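Tryptophan synthase alpha-subunit (Pyrococcus furiosus, PDB 1GEQ) catalyses the aldol cleavage of indoleglycerol phosphate to indole and glyceraldehyde 3-phosphate, the alpha-subunit step in making tryptophan. Local coordinates at residues L183-G197 / S208-G220. Residues are numbered along the deposited sequence; the frame is centred on the assembly and turned at random.
Sequences LRRAKRICRNKVAVG and SLLKEGANGVVVG
Lys187 NZ donates to Gly213 O at 2.7 Å, in the carbonyl plane and on a lone pair. Bends at chi2, chi3 and chi4 curl the lysine chain over this carbonyl, with CD and CE also against the oxygen. With an alanine here, Gly213 O would probably lose its charged donor and the cover of CD and CE. Asn215 OD1 accepts a nearly straight bond from Val194 N (2.8 Å, 166°), which comes from above the amide's carbonyl plane. Asn215 ND2 hydrogen-bonds Asp4. Lys193 NZ forms a salt bridge with the same Asp4 and also hydrogen-bonds Phe2 O. Lys193 CB lies 3.8 Å from Asn215 CG. Strands 194-197 and 216-219 pair in parallel: Gly216 N bonds Val194 O, Val196 N bonds Gly216 O, and Val218 N bonds Val196 O (2.8 Å). On the face that carries Val196 and Val217, Val196 CG2 meets Leu209 CD1 at 3.9 Å and Ala214 CB at 4.1 Å. Leu183, with CG anti to its N (chi1 173°), sends CD2 to Glu212 CB at 3.8 Å. Gly213, with positive phi, closes helix 203-211 in a Schellman motif. Strand 194-197, this helix and strand 216-219 form a right-handed beta-alpha-beta unit of the TIM barrel, whose Val218 lies near the active-site Glu36.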
loop_
_atom_site.group_PDB
_atom_site.type_symbol
_atom_site.label_atom_id
_atom_site.label_comp_id
_atom_site.label_asym_id
_atom_site.label_seq_id
_atom_site.Cartn_x
_atom_site.Cartn_y
_atom_site.Cartn_z
ATOM N N LEU A 183 12.885 -4.604 -10.538
ATOM C CA LEU A 183 11.690 -5.020 -11.275
ATOM C C LEU A 183 12.025 -6.119 -12.290
ATOM O O LEU A 183 11.328 -7.126 -12.378
ATOM C CB LEU A 183 11.076 -3.813 -11.998
ATOM C CG LEU A 183 9.897 -4.090 -12.951
ATOM C CD1 LEU A 183 8.769 -4.817 -12.216
ATOM C CD2 LEU A 183 9.427 -2.766 -13.512
ATOM N N ARG A 184 13.102 -5.921 -13.047
ATOM C CA ARG A 184 13.531 -6.900 -14.042
ATOM C C ARG A 184 13.748 -8.260 -13.385
ATOM O O ARG A 184 13.242 -9.280 -13.856
ATOM C CB ARG A 184 14.836 -6.455 -14.710
ATOM C CG ARG A 184 15.205 -7.292 -15.930
ATOM C CD ARG A 184 16.682 -7.179 -16.291
ATOM N NE ARG A 184 17.523 -7.923 -15.354
ATOM C CZ ARG A 184 18.358 -7.367 -14.481
ATOM N NH1 ARG A 184 18.472 -6.047 -14.412
ATOM N NH2 ARG A 184 19.075 -8.133 -13.672
ATOM N N ARG A 185 14.514 -8.262 -12.298
ATOM C CA ARG A 185 14.811 -9.473 -11.543
ATOM C C ARG A 185 13.534 -10.114 -11.013
ATOM O O ARG A 185 13.350 -11.329 -11.101
ATOM C CB ARG A 185 15.765 -9.144 -10.374
ATOM C CG ARG A 185 17.235 -9.075 -10.777
ATOM C CD ARG A 185 18.057 -8.221 -9.823
ATOM N NE ARG A 185 17.745 -8.480 -8.425
ATOM C CZ ARG A 185 17.715 -7.543 -7.486
ATOM N NH1 ARG A 185 17.974 -6.284 -7.790
ATOM N NH2 ARG A 185 17.429 -7.863 -6.241
ATOM N N ALA A 186 12.646 -9.294 -10.460
ATOM C CA ALA A 186 11.403 -9.812 -9.907
ATOM C C ALA A 186 10.526 -10.526 -10.948
ATOM O O ALA A 186 9.998 -11.597 -10.677
ATOM C CB ALA A 186 10.620 -8.685 -9.248
ATOM N N LYS A 187 10.382 -9.933 -12.128
ATOM C CA LYS A 187 9.553 -10.523 -13.180
ATOM C C LYS A 187 10.134 -11.854 -13.656
ATOM O O LYS A 187 9.419 -12.685 -14.205
ATOM C CB LYS A 187 9.410 -9.563 -14.371
ATOM C CG LYS A 187 8.689 -8.246 -14.053
ATOM C CD LYS A 187 7.419 -8.466 -13.214
ATOM C CE LYS A 187 6.513 -9.545 -13.802
ATOM N NZ LYS A 187 5.638 -9.092 -14.907
ATOM N N ARG A 188 11.420 -12.059 -13.411
ATOM C CA ARG A 188 12.094 -13.285 -13.812
ATOM C C ARG A 188 11.893 -14.396 -12.788
ATOM O O ARG A 188 12.025 -15.578 -13.094
ATOM C CB ARG A 188 13.592 -13.017 -13.958
ATOM C CG ARG A 188 14.362 -14.125 -14.633
ATOM C CD ARG A 188 15.859 -13.887 -14.514
ATOM N NE ARG A 188 16.391 -14.423 -13.268
ATOM C CZ ARG A 188 17.027 -13.709 -12.346
ATOM N NH1 ARG A 188 17.216 -12.409 -12.519
ATOM N NH2 ARG A 188 17.485 -14.302 -11.251
ATOM N N ILE A 189 11.558 -13.998 -11.570
ATOM C CA ILE A 189 11.397 -14.946 -10.480
ATOM C C ILE A 189 9.993 -15.183 -9.954
ATOM O O ILE A 189 9.608 -16.325 -9.716
ATOM C CB ILE A 189 12.272 -14.509 -9.280
ATOM C CG1 ILE A 189 13.741 -14.505 -9.691
ATOM C CG2 ILE A 189 12.045 -15.432 -8.076
ATOM C CD1 ILE A 189 14.673 -13.932 -8.633
ATOM N N CYS A 190 9.240 -14.105 -9.757
ATOM C CA CYS A 190 7.915 -14.210 -9.173
ATOM C C CYS A 190 6.783 -14.763 -10.024
ATOM O O CYS A 190 6.633 -14.403 -11.183
ATOM C CB CYS A 190 7.478 -12.846 -8.651
ATOM S SG CYS A 190 8.680 -12.106 -7.543
ATOM N N ARG A 191 5.986 -15.630 -9.399
ATOM C CA ARG A 191 4.813 -16.198 -10.046
ATOM C C ARG A 191 3.661 -15.247 -9.688
ATOM O O ARG A 191 2.709 -15.091 -10.451
ATOM C CB ARG A 191 4.559 -17.623 -9.526
ATOM C CG ARG A 191 5.648 -18.612 -9.967
ATOM C CD ARG A 191 5.402 -20.037 -9.490
ATOM N NE ARG A 191 6.176 -21.000 -10.279
ATOM C CZ ARG A 191 7.429 -21.374 -10.021
ATOM N NH1 ARG A 191 8.077 -20.870 -8.978
ATOM N NH2 ARG A 191 8.039 -22.239 -10.821
ATOM N N ASN A 192 3.765 -14.601 -8.524
ATOM C CA ASN A 192 2.754 -13.636 -8.081
ATOM C C ASN A 192 2.862 -12.356 -8.898
ATOM O O ASN A 192 3.903 -12.075 -9.487
ATOM C CB ASN A 192 2.954 -13.260 -6.611
ATOM C CG ASN A 192 2.348 -14.261 -5.663
ATOM O OD1 ASN A 192 3.054 -15.065 -5.050
ATOM N ND2 ASN A 192 1.032 -14.222 -5.535
ATOM N N LYS A 193 1.777 -11.588 -8.951
ATOM C CA LYS A 193 1.815 -10.322 -9.666
ATOM C C LYS A 193 2.707 -9.407 -8.834
ATOM O O LYS A 193 2.887 -9.635 -7.635
ATOM C CB LYS A 193 0.418 -9.710 -9.787
ATOM C CG LYS A 193 -0.516 -10.502 -10.703
ATOM C CD LYS A 193 -1.752 -9.683 -11.048
ATOM C CE LYS A 193 -2.605 -10.388 -12.111
ATOM N NZ LYS A 193 -3.534 -9.431 -12.785
ATOM N N VAL A 194 3.261 -8.387 -9.469
ATOM C CA VAL A 194 4.145 -7.453 -8.785
ATOM C C VAL A 194 3.632 -6.031 -8.947
ATOM O O VAL A 194 3.195 -5.645 -10.030
ATOM C CB VAL A 194 5.592 -7.519 -9.370
ATOM C CG1 VAL A 194 6.452 -6.426 -8.771
ATOM C CG2 VAL A 194 6.205 -8.883 -9.095
ATOM N N ALA A 195 3.682 -5.262 -7.865
ATOM C CA ALA A 195 3.277 -3.864 -7.900
ATOM C C ALA A 195 4.532 -3.111 -7.463
ATOM O O ALA A 195 5.313 -3.626 -6.645
ATOM C CB ALA A 195 2.125 -3.611 -6.915
ATOM N N VAL A 196 4.749 -1.926 -8.014
ATOM C CA VAL A 196 5.934 -1.147 -7.662
ATOM C C VAL A 196 5.577 0.210 -7.054
ATOM O O VAL A 196 4.623 0.865 -7.477
ATOM C CB VAL A 196 6.826 -0.885 -8.898
ATOM C CG1 VAL A 196 7.309 -2.210 -9.492
ATOM C CG2 VAL A 196 6.036 -0.082 -9.949
ATOM N N GLY A 197 6.353 0.604 -6.046
ATOM C CA GLY A 197 6.161 1.888 -5.391
ATOM C C GLY A 197 7.529 2.530 -5.448
ATOM O O GLY A 197 8.316 2.438 -4.501
ATOM N N SER A 208 6.550 3.839 -18.538
ATOM C CA SER A 208 7.805 3.100 -18.487
ATOM C C SER A 208 7.728 1.853 -17.604
ATOM O O SER A 208 8.159 0.768 -18.008
ATOM C CB SER A 208 8.921 4.007 -17.970
ATOM O OG SER A 208 10.088 3.251 -17.706
ATOM N N LEU A 209 7.181 2.007 -16.401
ATOM C CA LEU A 209 7.085 0.884 -15.479
ATOM C C LEU A 209 6.175 -0.233 -15.990
ATOM O O LEU A 209 6.497 -1.407 -15.852
ATOM C CB LEU A 209 6.633 1.377 -14.104
ATOM C CG LEU A 209 7.704 2.272 -13.444
ATOM C CD1 LEU A 209 7.136 2.946 -12.203
ATOM C CD2 LEU A 209 8.921 1.433 -13.099
ATOM N N LEU A 210 5.045 0.122 -16.590
ATOM C CA LEU A 210 4.157 -0.903 -17.121
ATOM C C LEU A 210 4.853 -1.596 -18.290
ATOM O O LEU A 210 4.793 -2.812 -18.420
ATOM C CB LEU A 210 2.830 -0.274 -17.573
ATOM C CG LEU A 210 1.920 0.183 -16.421
ATOM C CD1 LEU A 210 0.639 0.794 -16.974
ATOM C CD2 LEU A 210 1.600 -1.011 -15.527
ATOM N N LYS A 211 5.539 -0.817 -19.122
ATOM C CA LYS A 211 6.236 -1.379 -20.271
ATOM C C LYS A 211 7.312 -2.375 -19.831
ATOM O O LYS A 211 7.602 -3.345 -20.539
ATOM C CB LYS A 211 6.856 -0.251 -21.104
ATOM C CG LYS A 211 7.417 -0.696 -22.446
ATOM C CD LYS A 211 7.719 0.497 -23.359
ATOM C CE LYS A 211 8.743 1.449 -22.750
ATOM N NZ LYS A 211 9.122 2.542 -23.699
ATOM N N GLU A 212 7.894 -2.145 -18.657
ATOM C CA GLU A 212 8.932 -3.021 -18.126
ATOM C C GLU A 212 8.394 -4.230 -17.365
ATOM O O GLU A 212 9.160 -4.967 -16.755
ATOM C CB GLU A 212 9.886 -2.236 -17.223
ATOM C CG GLU A 212 10.746 -1.253 -17.981
ATOM C CD GLU A 212 11.726 -1.948 -18.908
ATOM O OE1 GLU A 212 11.948 -1.437 -20.024
ATOM O OE2 GLU A 212 12.272 -3.000 -18.512
ATOM N N GLY A 213 7.079 -4.419 -17.373
ATOM C CA GLY A 213 6.516 -5.580 -16.706
ATOM C C GLY A 213 5.782 -5.450 -15.384
ATOM O O GLY A 213 5.302 -6.453 -14.864
ATOM N N ALA A 214 5.683 -4.251 -14.823
ATOM C CA ALA A 214 4.970 -4.107 -13.553
ATOM C C ALA A 214 3.477 -4.387 -13.775
ATOM O O ALA A 214 2.866 -3.796 -14.650
ATOM C CB ALA A 214 5.154 -2.681 -12.998
ATOM N N ASN A 215 2.898 -5.279 -12.978
ATOM C CA ASN A 215 1.480 -5.591 -13.118
ATOM C C ASN A 215 0.663 -4.429 -12.573
ATOM O O ASN A 215 -0.441 -4.151 -13.052
ATOM C CB ASN A 215 1.131 -6.866 -12.354
ATOM C CG ASN A 215 1.954 -8.065 -12.811
ATOM O OD1 ASN A 215 3.020 -8.344 -12.265
ATOM N ND2 ASN A 215 1.461 -8.770 -13.821
ATOM N N GLY A 216 1.224 -3.733 -11.586
ATOM C CA GLY A 216 0.527 -2.604 -10.992
ATOM C C GLY A 216 1.512 -1.542 -10.524
ATOM O O GLY A 216 2.645 -1.855 -10.171
ATOM N N VAL A 217 1.067 -0.290 -10.540
ATOM C CA VAL A 217 1.905 0.826 -10.120
ATOM C C VAL A 217 1.230 1.553 -8.956
ATOM O O VAL A 217 0.103 2.045 -9.078
ATOM C CB VAL A 217 2.142 1.821 -11.290
ATOM C CG1 VAL A 217 3.071 2.965 -10.841
ATOM C CG2 VAL A 217 2.764 1.083 -12.482
ATOM N N VAL A 218 1.906 1.587 -7.812
ATOM C CA VAL A 218 1.369 2.263 -6.637
ATOM C C VAL A 218 1.691 3.755 -6.751
ATOM O O VAL A 218 2.755 4.133 -7.240
ATOM C CB VAL A 218 1.983 1.687 -5.332
ATOM C CG1 VAL A 218 1.561 2.526 -4.122
ATOM C CG2 VAL A 218 1.521 0.249 -5.139
ATOM N N VAL A 219 0.747 4.597 -6.343
ATOM C CA VAL A 219 0.951 6.042 -6.382
ATOM C C VAL A 219 0.642 6.517 -4.968
ATOM O O VAL A 219 -0.516 6.556 -4.549
ATOM C CB VAL A 219 0.005 6.739 -7.392
ATOM C CG1 VAL A 219 0.318 8.241 -7.459
ATOM C CG2 VAL A 219 0.182 6.110 -8.788
ATOM N N GLY A 220 1.695 6.848 -4.235
ATOM C CA GLY A 220 1.521 7.279 -2.869
ATOM C C GLY A 220 1.995 8.687 -2.569
ATOM O O GLY A 220 1.174 9.576 -2.364
HETATM O O HOH W 1 4.018 -11.687 -11.998
#